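Side-chain contacts in poly-beta-1,6-N-acetyl-D-glucosamine N-deacetylase (Aggregatibacter actinomycetemcomitans, PDB 4U10), which probably removes N-acetyl groups from poly-beta-1,6-N-acetyl-D-glucosamine as a metal-dependent polysaccharide deacetylase, this chain being the deacetylase part of a longer protein: residues 49-54 and 226-231; 54-57 and 61-64; 99-104 and 189-194; 128-133 and 197-202; 193-196 and 202-205. One frame throughout, in Å; residues are numbered along the deposited sequence.

Interaction 1: residues 49-54 and 226-231; sequences VSWQQI and MTHHFA
His-228 and Phe-230, two residues apart on strand 228-230, both meet the indole of Trp-51, which reaches across from the first turn of helix 51-58. The strand is the middle one of a parallel sheet with 205-207 and 244-245. At His-228 the imidazole offers its face: Trp-51 CZ2 lies 3.7 Å from His-228 CG, displaced toward the rim of the small ring, and the six-membered ring of the indole stands nearly upright on it, planes at 77°. The next residue, His-229, turns to the other side of the strand, where its ring meets Trp-208, Phe-213 and Tyr-244. Phe-230 reverses the roles. Its edge points at the indole face, with Phe-230 CE1 3.8 Å from Trp-51 CZ3 and the planes at 73°; its side chain is about 6 Å from that of Asp-74, a zinc ligand. Trp-51 is thus the centre of an aromatic cluster with two T-shaped pairs, giving its edge to one ring and its face to the other. With CG anti to the backbone N (chi1 -171°), its indole extends from the helix toward the strand. Ser-50 and Gln-53 form a capping box at the helix start, Gln-53 N donating to Ser-50 OG over 3.2 Å. No hydrogen bond joins the two segments, so this buried junction between helix and strand relies on dispersion and on the weak electrostatics of ring C-H groups directed at pi faces.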
# COMPACT_ATOMS: atom_id res chain seq x y z
N VAL A 49 -2.13 8.01 -13.91
CA VAL A 49 -1.90 9.33 -13.35
C VAL A 49 -1.26 9.19 -11.96
O VAL A 49 -1.38 8.17 -11.31
CB VAL A 49 -3.22 10.10 -13.22
CG1 VAL A 49 -3.89 10.22 -14.60
CG2 VAL A 49 -4.11 9.42 -12.19
N SER A 50 -0.58 10.22 -11.53
CA SER A 50 0.04 10.23 -10.22
C SER A 50 -0.97 10.68 -9.18
O SER A 50 -2.01 11.30 -9.51
CB SER A 50 1.20 11.22 -10.22
OG SER A 50 0.72 12.56 -10.42
N TRP A 51 -0.68 10.38 -7.92
CA TRP A 51 -1.51 10.84 -6.86
C TRP A 51 -1.59 12.36 -6.88
O TRP A 51 -2.66 12.93 -6.60
CB TRP A 51 -1.04 10.28 -5.50
CG TRP A 51 -2.01 10.57 -4.43
CD1 TRP A 51 -1.80 11.38 -3.41
CD2 TRP A 51 -3.38 10.10 -4.31
NE1 TRP A 51 -2.92 11.48 -2.64
CE2 TRP A 51 -3.90 10.68 -3.16
CE3 TRP A 51 -4.20 9.23 -5.04
CZ2 TRP A 51 -5.21 10.44 -2.71
CZ3 TRP A 51 -5.47 9.03 -4.63
CH2 TRP A 51 -5.97 9.64 -3.46
N GLN A 52 -0.49 13.01 -7.16
CA GLN A 52 -0.49 14.49 -7.25
C GLN A 52 -1.57 15.03 -8.24
O GLN A 52 -2.25 16.05 -7.95
CB GLN A 52 0.91 14.97 -7.55
CG GLN A 52 1.11 16.45 -7.36
CD GLN A 52 0.74 16.96 -5.99
OE1 GLN A 52 1.38 16.65 -5.00
NE2 GLN A 52 -0.22 17.84 -5.95
N GLN A 53 -1.76 14.36 -9.37
CA GLN A 53 -2.80 14.74 -10.33
C GLN A 53 -4.19 14.56 -9.76
O GLN A 53 -5.09 15.37 -10.04
CB GLN A 53 -2.68 13.90 -11.61
CG GLN A 53 -1.48 14.30 -12.45
CD GLN A 53 -1.35 13.41 -13.64
OE1 GLN A 53 -0.66 12.40 -13.59
NE2 GLN A 53 -2.13 13.69 -14.67
N ILE A 54 -4.37 13.50 -8.97
CA ILE A 54 -5.61 13.33 -8.21
C ILE A 54 -5.84 14.52 -7.27
O ILE A 54 -6.93 15.08 -7.20
CB ILE A 54 -5.60 12.03 -7.35
CG1 ILE A 54 -5.36 10.77 -8.18
CG2 ILE A 54 -6.89 11.88 -6.62
CD1 ILE A 54 -6.30 10.58 -9.34
N MSE A 226 -3.89 11.74 7.23
CA MSE A 226 -4.19 10.77 6.20
C MSE A 226 -5.68 10.56 6.19
O MSE A 226 -6.22 9.59 6.83
CB MSE A 226 -3.38 9.53 6.48
CG MSE A 226 -1.91 9.91 6.55
SE MSE A 226 -0.88 8.29 6.99
CE MSE A 226 -0.46 8.41 8.81
N THR A 227 -6.36 11.47 5.48
CA THR A 227 -7.80 11.43 5.31
C THR A 227 -8.15 10.58 4.09
O THR A 227 -9.19 9.96 4.06
CB THR A 227 -8.37 12.89 5.16
OG1 THR A 227 -8.26 13.52 6.42
CG2 THR A 227 -9.80 12.88 4.80
N HIS A 228 -7.26 10.55 3.10
CA HIS A 228 -7.34 9.56 2.02
C HIS A 228 -6.80 8.21 2.47
O HIS A 228 -5.67 8.08 2.93
CB HIS A 228 -6.62 10.06 0.78
CG HIS A 228 -7.22 11.31 0.23
ND1 HIS A 228 -8.37 11.32 -0.53
CD2 HIS A 228 -6.84 12.60 0.37
CE1 HIS A 228 -8.69 12.57 -0.81
NE2 HIS A 228 -7.77 13.36 -0.28
N HIS A 229 -7.61 7.19 2.31
CA HIS A 229 -7.21 5.84 2.68
C HIS A 229 -7.50 4.84 1.57
O HIS A 229 -8.57 4.86 0.94
CB HIS A 229 -7.79 5.48 4.07
CG HIS A 229 -9.28 5.51 4.15
ND1 HIS A 229 -10.05 4.39 3.96
CD2 HIS A 229 -10.14 6.51 4.45
CE1 HIS A 229 -11.33 4.69 4.13
NE2 HIS A 229 -11.40 5.98 4.40
N PHE A 230 -6.57 3.93 1.35
CA PHE A 230 -6.69 2.92 0.31
C PHE A 230 -7.13 1.57 0.92
O PHE A 230 -6.36 0.94 1.66
CB PHE A 230 -5.34 2.71 -0.38
CG PHE A 230 -4.92 3.79 -1.39
CD1 PHE A 230 -5.51 5.03 -1.49
CD2 PHE A 230 -3.81 3.53 -2.23
CE1 PHE A 230 -5.02 5.99 -2.43
CE2 PHE A 230 -3.38 4.44 -3.15
CZ PHE A 230 -3.98 5.65 -3.24
N ALA A 231 -8.31 1.09 0.51
CA ALA A 231 -8.81 -0.26 0.87
C ALA A 231 -8.63 -1.24 -0.32
O ALA A 231 -7.76 -1.04 -1.17
CB ALA A 231 -10.27 -0.15 1.35

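Interaction 2: residues 54-57 and 61-64; sequences IIDA and KSTL
Ile-54 turns CG1 anti to its own carbonyl carbon (chi1 -57°), and a second bend at chi2 brings CD1 round to Leu-64 although the side chain leaves the helix on the far side. Leu-64 answers from the loop with CG also anti to the carbonyl carbon (chi1 -68°), and the two branches meet obliquely, Ile-54 CD1 lying 3.7 Å from Leu-64 CD1. The methyl of Ala-57 adds to this apolar patch, its CB 4.1 Å from Leu-64 CG. Nearer the surface, Ser-62 OG lies 3.3 Å from Asp-56 CB; it meets the methylene rather than the carboxylate. Asp-56 OD1 is instead hydrogen-bonded to Gln-52 NE2, one turn back on the helix. This is the turn by which the chain leaves helix 51-58 and doubles back along it toward strand 68-75, part of the alternating helix and strand order of the polysaccharide deacetylase domain. The backbone pins the reversal: Lys-61 N donates to Asp-56 O over 2.9 Å, at 158°. One residue further along each segment, Ala-57 CA approaches Ser-62 O at 3.3 Å as a C-H...O contact. Water 1 bridges the same two residues, donating to Ala-57 O at 2.6 Å and, over a longer 3.3 Å, to Ser-62 O. The extended chain of Lys-61 leads away from the helix, and its NZ remains 5.5 Å from Asp-56 OD1, too far for a salt bridge. On the inner side, Ala-57 and Leu-64 both pack against Ile-240.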
# COMPACT_ATOMS: atom_id res chain seq x y z
N ILE A 54 -4.37 13.50 -8.97
CA ILE A 54 -5.61 13.33 -8.21
C ILE A 54 -5.84 14.52 -7.27
O ILE A 54 -6.93 15.08 -7.20
CB ILE A 54 -5.60 12.03 -7.35
CG1 ILE A 54 -5.36 10.77 -8.18
CG2 ILE A 54 -6.89 11.88 -6.62
CD1 ILE A 54 -6.30 10.58 -9.34
N ILE A 55 -4.81 14.91 -6.52
CA ILE A 55 -4.95 15.99 -5.56
C ILE A 55 -5.15 17.32 -6.27
O ILE A 55 -6.00 18.15 -5.90
CB ILE A 55 -3.72 16.06 -4.61
CG1 ILE A 55 -3.63 14.83 -3.72
CG2 ILE A 55 -3.84 17.28 -3.74
CD1 ILE A 55 -4.84 14.66 -2.77
N ASP A 56 -4.41 17.51 -7.35
CA ASP A 56 -4.60 18.66 -8.22
C ASP A 56 -6.00 18.76 -8.77
O ASP A 56 -6.53 19.87 -8.85
CB ASP A 56 -3.60 18.66 -9.35
CG ASP A 56 -2.26 19.10 -8.91
OD1 ASP A 56 -2.11 19.55 -7.77
OD2 ASP A 56 -1.34 19.01 -9.69
N ALA A 57 -6.59 17.64 -9.13
CA ALA A 57 -7.97 17.64 -9.55
C ALA A 57 -8.92 18.07 -8.46
O ALA A 57 -9.82 18.88 -8.73
CB ALA A 57 -8.40 16.27 -10.05
N LYS A 61 -6.98 22.61 -9.68
CA LYS A 61 -5.81 23.13 -10.40
C LYS A 61 -5.60 22.56 -11.80
O LYS A 61 -5.05 23.24 -12.63
CB LYS A 61 -4.55 22.93 -9.59
CG LYS A 61 -4.58 23.83 -8.37
CD LYS A 61 -3.25 23.86 -7.65
CE LYS A 61 -3.39 24.47 -6.26
NZ LYS A 61 -2.03 24.64 -5.67
N SER A 62 -6.06 21.34 -12.07
CA SER A 62 -5.90 20.70 -13.35
C SER A 62 -6.92 19.58 -13.44
O SER A 62 -7.49 19.15 -12.44
CB SER A 62 -4.50 20.09 -13.48
OG SER A 62 -4.35 19.08 -12.50
N THR A 63 -7.28 19.15 -14.63
CA THR A 63 -8.27 18.09 -14.73
C THR A 63 -7.55 16.79 -15.06
O THR A 63 -6.50 16.81 -15.64
CB THR A 63 -9.32 18.38 -15.83
OG1 THR A 63 -8.62 18.68 -17.02
CG2 THR A 63 -10.16 19.58 -15.47
N LEU A 64 -8.16 15.67 -14.70
CA LEU A 64 -7.65 14.36 -15.08
C LEU A 64 -7.97 13.96 -16.52
O LEU A 64 -9.00 14.35 -17.06
CB LEU A 64 -8.26 13.28 -14.19
CG LEU A 64 -7.85 13.26 -12.72
CD1 LEU A 64 -8.24 11.90 -12.22
CD2 LEU A 64 -6.36 13.51 -12.48
O HOH W 1 -10.56 19.00 -11.23

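Interaction 3: residues 99-104 and 189-194; sequences PVSSWL and SRSSKS
A small, buried meeting of serines joins the start of helix 101-104, just beyond strand 95-99, to the long helix 177-199. Ser-101 lies between Ser-191 and Ser-194, one helical turn apart, and touches each through a different atom. Its hydroxyl comes to Ser-191, with Ser-101 OG 3.1 Å from Ser-191 OG, while its methylene rests on Ser-194, CB of Ser-101 being 3.4 Å from Ser-194 OG. A chi1 of 50° holds Ser-101 OG between its backbone N and carbonyl carbon and swings it toward Ser-191. Side chains this short let the backbones come close: the CA atoms of Ser-101 and Ser-191 are 5.8 Å apart. Water 2 bridges the segments, accepting from Ser-191 OG at 2.9 Å and donating to Pro-99 O at 2.7 Å. Each hydroxyl also has a hydrogen-bond partner outside: Asp-146 OD1 for Ser-101, Ser-143 OG for Ser-191 and Asp-105 OD2 for Ser-194. The side chain of Ser-191 is about 7 Å from that of His-144, and that of Ser-101 about 9 Å from that of His-149, two ligands of a zinc ion. This is therefore a polar, buried contact near that metal site rather than an oily core: its hydroxyls are satisfied by carboxylates, another serine and a water, and the outside bonds probably tie each serine to its surroundings while the water joins the two segments.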
# COMPACT_ATOMS: atom_id res chain seq x y z
N PRO A 99 5.39 1.45 2.11
CA PRO A 99 6.21 0.60 2.95
C PRO A 99 5.80 0.63 4.44
O PRO A 99 5.43 1.66 4.99
CB PRO A 99 7.61 1.18 2.72
CG PRO A 99 7.31 2.70 2.67
CD PRO A 99 6.03 2.74 1.83
N VAL A 100 5.88 -0.52 5.12
CA VAL A 100 5.72 -0.52 6.53
C VAL A 100 6.92 0.18 7.16
O VAL A 100 8.03 -0.29 7.03
CB VAL A 100 5.59 -1.93 7.05
CG1 VAL A 100 5.44 -1.89 8.58
CG2 VAL A 100 4.39 -2.66 6.41
N SER A 101 6.73 1.32 7.81
CA SER A 101 7.89 2.11 8.28
C SER A 101 8.78 1.51 9.37
O SER A 101 9.98 1.77 9.38
CB SER A 101 7.46 3.53 8.58
OG SER A 101 6.30 3.63 9.39
N SER A 102 8.24 0.69 10.31
CA SER A 102 9.16 0.05 11.31
C SER A 102 10.08 -1.03 10.64
O SER A 102 11.16 -1.38 11.15
CB SER A 102 8.37 -0.57 12.46
OG SER A 102 7.74 -1.75 12.12
N TRP A 103 9.62 -1.61 9.53
CA TRP A 103 10.44 -2.56 8.78
C TRP A 103 11.64 -1.78 8.19
O TRP A 103 12.80 -2.14 8.40
CB TRP A 103 9.61 -3.30 7.70
CG TRP A 103 8.59 -4.16 8.25
CD1 TRP A 103 8.42 -4.50 9.60
CD2 TRP A 103 7.57 -4.85 7.53
NE1 TRP A 103 7.34 -5.34 9.72
CE2 TRP A 103 6.81 -5.57 8.47
CE3 TRP A 103 7.20 -4.91 6.16
CZ2 TRP A 103 5.73 -6.35 8.10
CZ3 TRP A 103 6.12 -5.69 5.80
CH2 TRP A 103 5.42 -6.41 6.75
N LEU A 104 11.37 -0.67 7.53
CA LEU A 104 12.43 0.17 6.99
C LEU A 104 13.36 0.72 8.07
O LEU A 104 14.55 0.89 7.86
CB LEU A 104 11.87 1.29 6.16
CG LEU A 104 11.49 0.84 4.72
CD1 LEU A 104 10.69 -0.45 4.64
CD2 LEU A 104 10.77 1.95 4.02
N SER A 189 0.77 7.99 13.93
CA SER A 189 1.55 9.18 14.12
C SER A 189 3.08 8.92 14.07
O SER A 189 3.81 9.67 13.45
CB SER A 189 1.15 9.83 15.44
OG SER A 189 2.20 10.64 15.88
N ARG A 190 3.58 7.83 14.65
CA ARG A 190 4.99 7.47 14.45
C ARG A 190 5.36 7.16 12.99
O ARG A 190 6.45 7.44 12.55
CB ARG A 190 5.39 6.24 15.27
CG ARG A 190 5.33 6.40 16.79
CD ARG A 190 5.50 5.01 17.43
NE ARG A 190 4.91 5.03 18.73
CZ ARG A 190 4.20 4.07 19.32
NH1 ARG A 190 3.99 2.89 18.74
NH2 ARG A 190 3.71 4.31 20.57
N SER A 191 4.47 6.50 12.27
CA SER A 191 4.66 6.23 10.87
C SER A 191 4.81 7.52 10.04
O SER A 191 5.73 7.64 9.20
CB SER A 191 3.57 5.32 10.33
OG SER A 191 3.65 5.08 8.94
N SER A 192 3.89 8.45 10.23
CA SER A 192 3.96 9.78 9.58
C SER A 192 5.32 10.44 9.86
O SER A 192 5.95 10.93 8.96
CB SER A 192 2.89 10.68 10.17
OG SER A 192 2.87 11.93 9.51
N LYS A 193 5.74 10.49 11.12
CA LYS A 193 7.03 11.10 11.46
C LYS A 193 8.20 10.32 10.91
O LYS A 193 9.12 10.92 10.40
CB LYS A 193 7.24 11.25 12.96
CG LYS A 193 6.21 12.12 13.68
CD LYS A 193 6.12 11.68 15.16
CE LYS A 193 5.21 12.51 16.06
NZ LYS A 193 5.02 13.90 15.58
N SER A 194 8.18 8.99 11.04
CA SER A 194 9.24 8.13 10.40
C SER A 194 9.44 8.37 8.90
O SER A 194 10.56 8.47 8.44
CB SER A 194 8.91 6.66 10.65
OG SER A 194 9.70 5.76 9.94
O HOH W 2 4.30 3.16 6.87

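Interaction 4: residues 128-133 and 197-202; sequences DQVREM and RQIGKK. Unlike the reference sequence in segment 128-133: Asp-128 (reference Glu).
Val-130 and Ile-199 form the tight part of this contact. Their side chains meet at about a right angle, and Val-130 CG1 stands 3.4 Å from Ile-199 CD1, closer than usual for two methyl groups. The same Ile-199 CD1 also touches the aliphatic part of Arg-131, 3.8 Å from its CG.

Toward the solvent the packing gives way to polar bonds and water. The chain of Arg-131 bends at chi3 (-65°), which carries the guanidinium over to Gln-198. There NH1 is shared by two acceptors close to the guanidinium plane: Gln-198 OE1 at 2.9 Å, met in its carbonyl plane on a lone pair, and the backbone Gln-198 O at 3.0 Å. Arg-131 NH2 forms a salt bridge with Asp-128 OD1 (2.7 Å), one turn earlier on its own helix. Water 3 fills out the outer edge, accepting from Arg-131 NH2 and donating to Gln-198 OE1 at 2.6 Å.

Helix 127-135 is thereby joined to the C-terminal end of helix 177-199, which Gly-200 terminates with a positive phi. Beneath both helices runs strand 139-141, whose Ile-141 receives Val-130 and Ile-199 alike.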
# COMPACT_ATOMS: atom_id res chain seq x y z
N ASP A 128 17.33 5.22 1.57
CA ASP A 128 18.06 5.80 0.43
C ASP A 128 17.31 5.44 -0.83
O ASP A 128 17.04 6.28 -1.63
CB ASP A 128 19.51 5.25 0.29
CG ASP A 128 20.39 5.53 1.55
OD1 ASP A 128 20.37 6.67 2.13
OD2 ASP A 128 21.12 4.58 1.98
N GLN A 129 16.95 4.17 -0.98
CA GLN A 129 16.17 3.74 -2.15
C GLN A 129 14.83 4.43 -2.29
O GLN A 129 14.40 4.75 -3.39
CB GLN A 129 16.02 2.25 -2.05
CG GLN A 129 17.27 1.50 -2.36
CD GLN A 129 17.21 0.03 -1.99
OE1 GLN A 129 16.39 -0.39 -1.21
NE2 GLN A 129 18.07 -0.76 -2.59
N VAL A 130 14.17 4.70 -1.16
CA VAL A 130 12.88 5.36 -1.15
C VAL A 130 13.02 6.82 -1.57
O VAL A 130 12.17 7.34 -2.37
CB VAL A 130 12.24 5.33 0.23
CG1 VAL A 130 10.91 6.09 0.25
CG2 VAL A 130 12.08 3.90 0.72
N ARG A 131 14.05 7.50 -1.00
CA ARG A 131 14.38 8.89 -1.43
C ARG A 131 14.63 9.02 -2.94
O ARG A 131 14.09 9.92 -3.56
CB ARG A 131 15.58 9.47 -0.64
CG ARG A 131 15.19 10.12 0.68
CD ARG A 131 16.42 10.81 1.30
NE ARG A 131 17.43 9.82 1.66
CZ ARG A 131 17.44 9.16 2.80
NH1 ARG A 131 16.47 9.39 3.71
NH2 ARG A 131 18.38 8.24 3.06
N GLU A 132 15.42 8.14 -3.52
CA GLU A 132 15.66 8.16 -4.97
C GLU A 132 14.36 8.02 -5.78
O GLU A 132 14.12 8.76 -6.76
CB GLU A 132 16.66 7.05 -5.35
CG GLU A 132 17.09 7.09 -6.79
CD GLU A 132 17.91 5.88 -7.22
OE1 GLU A 132 18.64 5.27 -6.40
OE2 GLU A 132 17.85 5.51 -8.43
N MSE A 133 13.51 7.10 -5.37
CA MSE A 133 12.23 6.87 -6.06
C MSE A 133 11.34 8.04 -5.96
O MSE A 133 10.68 8.39 -6.91
CB MSE A 133 11.49 5.62 -5.50
CG MSE A 133 12.19 4.39 -6.05
SE MSE A 133 11.42 2.66 -5.62
CE MSE A 133 11.66 2.66 -3.68
N ARG A 197 10.63 12.41 8.12
CA ARG A 197 11.99 12.74 8.34
C ARG A 197 12.92 12.15 7.29
O ARG A 197 13.97 12.76 7.08
CB ARG A 197 12.45 12.33 9.72
CG ARG A 197 12.83 10.85 9.90
CD ARG A 197 12.84 10.49 11.38
NE ARG A 197 13.93 11.20 12.09
CZ ARG A 197 14.21 11.19 13.41
NH1 ARG A 197 13.50 10.50 14.30
NH2 ARG A 197 15.27 11.91 13.85
N GLN A 198 12.60 11.01 6.66
CA GLN A 198 13.48 10.46 5.63
C GLN A 198 13.22 11.11 4.30
O GLN A 198 14.11 11.23 3.51
CB GLN A 198 13.26 8.94 5.52
CG GLN A 198 13.52 8.20 6.78
CD GLN A 198 15.00 8.04 7.09
OE1 GLN A 198 15.88 8.20 6.24
NE2 GLN A 198 15.26 7.65 8.32
N ILE A 199 11.99 11.55 4.04
CA ILE A 199 11.46 11.80 2.71
C ILE A 199 11.21 13.30 2.48
O ILE A 199 11.30 13.75 1.33
CB ILE A 199 10.13 10.97 2.48
CG1 ILE A 199 10.43 9.46 2.44
CG2 ILE A 199 9.35 11.28 1.22
CD1 ILE A 199 11.61 9.14 1.58
N GLY A 200 10.87 14.02 3.54
CA GLY A 200 10.61 15.46 3.47
C GLY A 200 9.14 15.84 3.26
O GLY A 200 8.79 17.02 3.18
N LYS A 201 8.29 14.83 3.09
CA LYS A 201 6.85 14.97 2.84
C LYS A 201 6.13 14.04 3.86
O LYS A 201 6.45 12.84 3.90
CB LYS A 201 6.49 14.47 1.44
CG LYS A 201 6.54 15.49 0.33
CD LYS A 201 7.82 15.41 -0.45
CE LYS A 201 7.63 15.95 -1.86
NZ LYS A 201 8.95 15.94 -2.54
N LYS A 202 5.24 14.57 4.69
CA LYS A 202 4.32 13.71 5.51
C LYS A 202 3.48 12.89 4.57
O LYS A 202 2.94 13.43 3.60
CB LYS A 202 3.32 14.54 6.34
CG LYS A 202 3.81 15.13 7.64
CD LYS A 202 2.68 16.01 8.22
CE LYS A 202 2.76 16.09 9.74
NZ LYS A 202 2.73 14.73 10.39
O HOH W 3 18.29 7.30 6.02

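Interaction 5: residues 193-196 and 202-205; sequences KSIQ and KPRI
Ile-195 and Pro-203 make the buried half of this contact, crossing obliquely where the chain returns past helix 177-199. Ile-195 spreads its branches over the proline ring. With CG1 anti to the carbonyl carbon (chi1 -70°) and the chain then extended at chi2, CD1 reaches Pro-203 CG at 3.9 Å. The other branch, CG2, sits anti to the backbone N and meets Pro-203 CD, also at 3.9 Å. The two branches of Ile-195 therefore touch neighbouring carbons of one rigid ring.

Nearer the surface, Gln-196 and Lys-202 run side by side and point the same way. Gln-196 holds CG anti to its backbone N (chi1 -175°) and is extended beyond it, so that the amide lies along the start of the lysine chain, with Gln-196 NE2 3.8 Å from Lys-202 CG. This is an amide lying against methylenes, without a hydrogen bond between the segments. Lys-202 stays largely extended until its last torsion, where it bends, and its NZ is hydrogen-bonded to Ser-192 OG of helix 177-199. The ammonium of Lys-193 is 5.7 Å away, from Lys-193 NZ to Lys-202 NZ; both lysines are exposed, so solvent would be expected to screen the like charges.

The arrangement is a helix-to-strand connection folded back on its own helix. Residues 202-205 lead into strand 205-207. Trp-127 and Ser-143 also touch Ile-195. Apolar contact on the inner side and a lysine tied to a helix hydroxyl on the outer side together hold the connection against helix 177-199.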
# COMPACT_ATOMS: atom_id res chain seq x y z
N LYS A 193 5.74 10.49 11.12
CA LYS A 193 7.03 11.10 11.46
C LYS A 193 8.20 10.32 10.91
O LYS A 193 9.12 10.92 10.40
CB LYS A 193 7.24 11.25 12.96
CG LYS A 193 6.21 12.12 13.68
CD LYS A 193 6.12 11.68 15.16
CE LYS A 193 5.21 12.51 16.06
NZ LYS A 193 5.02 13.90 15.58
N SER A 194 8.18 8.99 11.04
CA SER A 194 9.24 8.13 10.40
C SER A 194 9.44 8.37 8.90
O SER A 194 10.56 8.47 8.44
CB SER A 194 8.91 6.66 10.65
OG SER A 194 9.70 5.76 9.94
N ILE A 195 8.36 8.40 8.14
CA ILE A 195 8.44 8.72 6.74
C ILE A 195 8.87 10.19 6.50
O ILE A 195 9.73 10.46 5.63
CB ILE A 195 7.07 8.45 6.03
CG1 ILE A 195 6.80 6.93 5.96
CG2 ILE A 195 7.01 9.07 4.64
CD1 ILE A 195 5.29 6.62 5.72
N GLN A 196 8.21 11.14 7.17
CA GLN A 196 8.51 12.59 6.94
C GLN A 196 10.00 12.93 7.08
O GLN A 196 10.55 13.69 6.31
CB GLN A 196 7.75 13.47 7.95
CG GLN A 196 7.88 14.99 7.76
CD GLN A 196 7.38 15.77 8.98
OE1 GLN A 196 7.32 15.25 10.10
NE2 GLN A 196 6.98 16.98 8.74
N LYS A 202 5.24 14.57 4.69
CA LYS A 202 4.32 13.71 5.51
C LYS A 202 3.48 12.89 4.57
O LYS A 202 2.94 13.43 3.60
CB LYS A 202 3.32 14.54 6.34
CG LYS A 202 3.81 15.13 7.64
CD LYS A 202 2.68 16.01 8.22
CE LYS A 202 2.76 16.09 9.74
NZ LYS A 202 2.73 14.73 10.39
N PRO A 203 3.34 11.58 4.83
CA PRO A 203 2.43 10.91 3.95
C PRO A 203 1.01 11.47 4.02
O PRO A 203 0.55 11.87 5.09
CB PRO A 203 2.43 9.44 4.51
CG PRO A 203 2.79 9.60 5.97
CD PRO A 203 3.73 10.76 5.99
N ARG A 204 0.26 11.37 2.92
CA ARG A 204 -1.11 11.86 2.91
C ARG A 204 -2.10 10.79 2.47
O ARG A 204 -3.27 11.05 2.16
CB ARG A 204 -1.20 13.11 2.03
CG ARG A 204 -0.56 12.94 0.71
CD ARG A 204 -0.55 14.24 -0.13
NE ARG A 204 0.08 13.94 -1.41
CZ ARG A 204 0.31 14.81 -2.37
NH1 ARG A 204 -0.02 16.08 -2.20
NH2 ARG A 204 0.87 14.38 -3.51
N ILE A 205 -1.66 9.54 2.52
CA ILE A 205 -2.49 8.41 2.26
C ILE A 205 -2.13 7.38 3.33
O ILE A 205 -0.99 7.15 3.60
CB ILE A 205 -2.19 7.78 0.87
CG1 ILE A 205 -2.41 8.75 -0.29
CG2 ILE A 205 -2.97 6.50 0.57
CD1 ILE A 205 -1.65 8.31 -1.55

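In the fold
Interactions 3, 5 and 4 follow one another along helix 177-199: the centres of 3 and 5 lie 8 Å apart, those of 4 and 5 9 Å. Lys-202, common to interactions 4 and 5, also reaches back to interaction 3. Interactions 1 and 2 share helix 51-58, with centres 11 Å apart. The two groups meet where Gln-52 OE1 lies 2.8 Å from Arg-204 NH2, a probable hydrogen bond, and where Trp-51 packs on Ile-205. Phe-230 of interaction 1 is about 8 Å from a bound zinc ion by its side chain, and Ser-191 of interaction 3 about 12 Å; interaction 2 lies away from the metal sites.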